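Local coordinates for protein sortase (Actinomyces oris, PDB 5UTT) that is probably a class E sortase, a cysteine transpeptidase of the kind that attaches proteins to the Gram-positive cell wall, at residues F76-H81 / R142-T147. Numbering follows the deposited sequence.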
loop_
_atom_site.group_PDB
_atom_site.type_symbol
_atom_site.label_atom_id
_atom_site.label_comp_id
_atom_site.label_asym_id
_atom_site.label_seq_id
_atom_site.Cartn_x
_atom_site.Cartn_y
_atom_site.Cartn_z
ATOM N N PHE A 76 5.406 -2.316 -5.557
ATOM C CA PHE A 76 4.977 -0.911 -5.337
ATOM C C PHE A 76 4.960 -0.715 -3.823
ATOM O O PHE A 76 4.034 -1.166 -3.140
ATOM C CB PHE A 76 3.613 -0.682 -5.963
ATOM C CG PHE A 76 3.033 0.700 -5.699
ATOM C CD1 PHE A 76 3.468 1.777 -6.438
ATOM C CD2 PHE A 76 2.003 0.874 -4.784
ATOM C CE1 PHE A 76 2.939 3.054 -6.219
ATOM C CE2 PHE A 76 1.458 2.155 -4.556
ATOM C CZ PHE A 76 1.928 3.223 -5.272
ATOM N N ALA A 77 5.942 -0.026 -3.275
ATOM C CA ALA A 77 6.069 -0.007 -1.843
ATOM C C ALA A 77 5.691 1.374 -1.343
ATOM O O ALA A 77 6.046 2.403 -1.966
ATOM C CB ALA A 77 7.471 -0.361 -1.429
ATOM N N ILE A 78 4.938 1.381 -0.270
ATOM C CA ILE A 78 4.504 2.666 0.322
ATOM C C ILE A 78 4.727 2.705 1.819
ATOM O O ILE A 78 4.538 1.740 2.554
ATOM C CB ILE A 78 3.022 2.975 -0.032
ATOM C CG1 ILE A 78 2.102 1.873 0.473
ATOM C CG2 ILE A 78 2.831 3.242 -1.541
ATOM C CD1 ILE A 78 0.642 2.193 0.301
ATOM N N ALA A 79 5.095 3.890 2.293
ATOM C CA ALA A 79 5.323 4.152 3.711
ATOM C C ALA A 79 4.174 4.959 4.269
ATOM O O ALA A 79 3.589 5.782 3.565
ATOM C CB ALA A 79 6.644 4.928 3.874
ATOM N N GLY A 80 3.848 4.735 5.530
ATOM C CA GLY A 80 2.886 5.531 6.250
ATOM C C GLY A 80 3.211 5.708 7.702
ATOM O O GLY A 80 3.831 4.868 8.345
ATOM N N HIS A 81 2.864 6.880 8.231
ATOM C CA HIS A 81 2.986 7.067 9.633
ATOM C C HIS A 81 2.048 6.139 10.407
ATOM O O HIS A 81 0.942 5.868 9.997
ATOM C CB HIS A 81 2.621 8.507 9.982
ATOM C CG HIS A 81 3.716 9.494 9.778
ATOM N ND1 HIS A 81 5.008 9.152 9.450
ATOM C CD2 HIS A 81 3.716 10.841 9.939
ATOM C CE1 HIS A 81 5.749 10.244 9.365
ATOM N NE2 HIS A 81 4.996 11.279 9.687
ATOM N N ARG A 142 3.121 -9.020 -9.246
ATOM C CA ARG A 142 2.909 -7.634 -8.874
ATOM C C ARG A 142 2.546 -7.608 -7.395
ATOM O O ARG A 142 1.564 -8.247 -6.974
ATOM C CB ARG A 142 1.782 -7.090 -9.718
ATOM C CG ARG A 142 2.058 -7.017 -11.197
ATOM C CD ARG A 142 0.782 -6.758 -11.974
ATOM N NE ARG A 142 1.111 -6.519 -13.361
ATOM C CZ ARG A 142 1.381 -7.467 -14.252
ATOM N NH1 ARG A 142 1.311 -8.764 -13.920
ATOM N NH2 ARG A 142 1.702 -7.111 -15.495
ATOM N N TYR A 143 3.342 -6.884 -6.591
ATOM C CA TYR A 143 3.079 -6.747 -5.155
ATOM C C TYR A 143 2.844 -5.302 -4.792
ATOM O O TYR A 143 3.269 -4.377 -5.520
ATOM C CB TYR A 143 4.254 -7.222 -4.303
ATOM C CG TYR A 143 4.328 -8.704 -4.106
ATOM C CD1 TYR A 143 3.747 -9.292 -3.008
ATOM C CD2 TYR A 143 4.911 -9.515 -5.061
ATOM C CE1 TYR A 143 3.794 -10.655 -2.814
ATOM C CE2 TYR A 143 4.972 -10.883 -4.888
ATOM C CZ TYR A 143 4.384 -11.447 -3.761
ATOM O OH TYR A 143 4.398 -12.792 -3.535
ATOM N N ILE A 144 2.199 -5.147 -3.647
ATOM C CA ILE A 144 2.214 -3.853 -2.883
ATOM C C ILE A 144 2.869 -4.180 -1.545
ATOM O O ILE A 144 2.715 -5.290 -1.033
ATOM C CB ILE A 144 0.817 -3.187 -2.746
ATOM C CG1 ILE A 144 0.919 -1.731 -2.185
ATOM C CG2 ILE A 144 -0.131 -3.944 -1.825
ATOM C CD1 ILE A 144 -0.353 -0.937 -2.170
ATOM N N THR A 145 3.578 -3.204 -0.973
ATOM C CA THR A 145 4.194 -3.386 0.303
ATOM C C THR A 145 3.845 -2.151 1.113
ATOM O O THR A 145 4.026 -1.054 0.621
ATOM C CB THR A 145 5.722 -3.524 0.209
ATOM O OG1 THR A 145 6.043 -4.743 -0.508
ATOM C CG2 THR A 145 6.339 -3.664 1.570
ATOM N N LEU A 146 3.336 -2.379 2.309
ATOM C CA LEU A 146 3.079 -1.268 3.267
ATOM C C LEU A 146 4.080 -1.350 4.374
ATOM O O LEU A 146 4.207 -2.440 4.995
ATOM C CB LEU A 146 1.671 -1.356 3.846
ATOM C CG LEU A 146 0.500 -0.640 3.139
ATOM C CD1 LEU A 146 0.341 -1.094 1.732
ATOM C CD2 LEU A 146 -0.809 -0.837 3.904
ATOM N N THR A 147 4.670 -0.199 4.744
ATOM C CA THR A 147 5.659 -0.122 5.798
ATOM C C THR A 147 5.294 0.939 6.811
ATOM O O THR A 147 4.794 1.989 6.438
ATOM C CB THR A 147 7.130 0.143 5.286
ATOM O OG1 THR A 147 7.377 1.513 4.930
ATOM C CG2 THR A 147 7.436 -0.672 4.011
#
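I78 is gripped by T145 and T147 through its backbone and lies beside L146 with its side chain, so one residue of a parallel strand pair serves both the sheet and the core. I78 N donates to T145 O over 2.7 Å in a nearly straight bond (170° at the hydrogen), and I78 O accepts T147 N. With CG1 between the backbone N and the carbonyl carbon (chi1 59°), the extended chain leans over the neighbouring strand, bringing I78 CD1 3.6 Å from L146 CD1. The same I78 CD1 lies 4.1 Å from I144 CD1. F76 repeats the backbone pattern two residues earlier, donating from N to Y143 O and accepting T145 N at its own O, in each bond with the donor well above the acceptor's carbonyl plane. Its ring is met at the edge, in plane, by I144 CG1, 3.8 Å from F76 CD2; the ring also stacks with H63, and F112, I101 and V103 pack on I144. A77, T145, A79 and T147 occupy the other face, where T147 OG1 lies 3.6 Å from A79 CB. That contact is not polar: T147 OG1 shares a hydrogen bond with Y64 OH, whereas T145 OG1 pairs with N75 OD1. Past A79, G80 N prolongs the bonding by reaching T147 O at 3.0 Å. Strands 74-79 and 142-150 run 13° apart over these short segments, a buried parallel pairing of the sortase beta-barrel; T145, L146 and T147 open the family's TLXTC signature, which probably leads toward the active site as in other sortases.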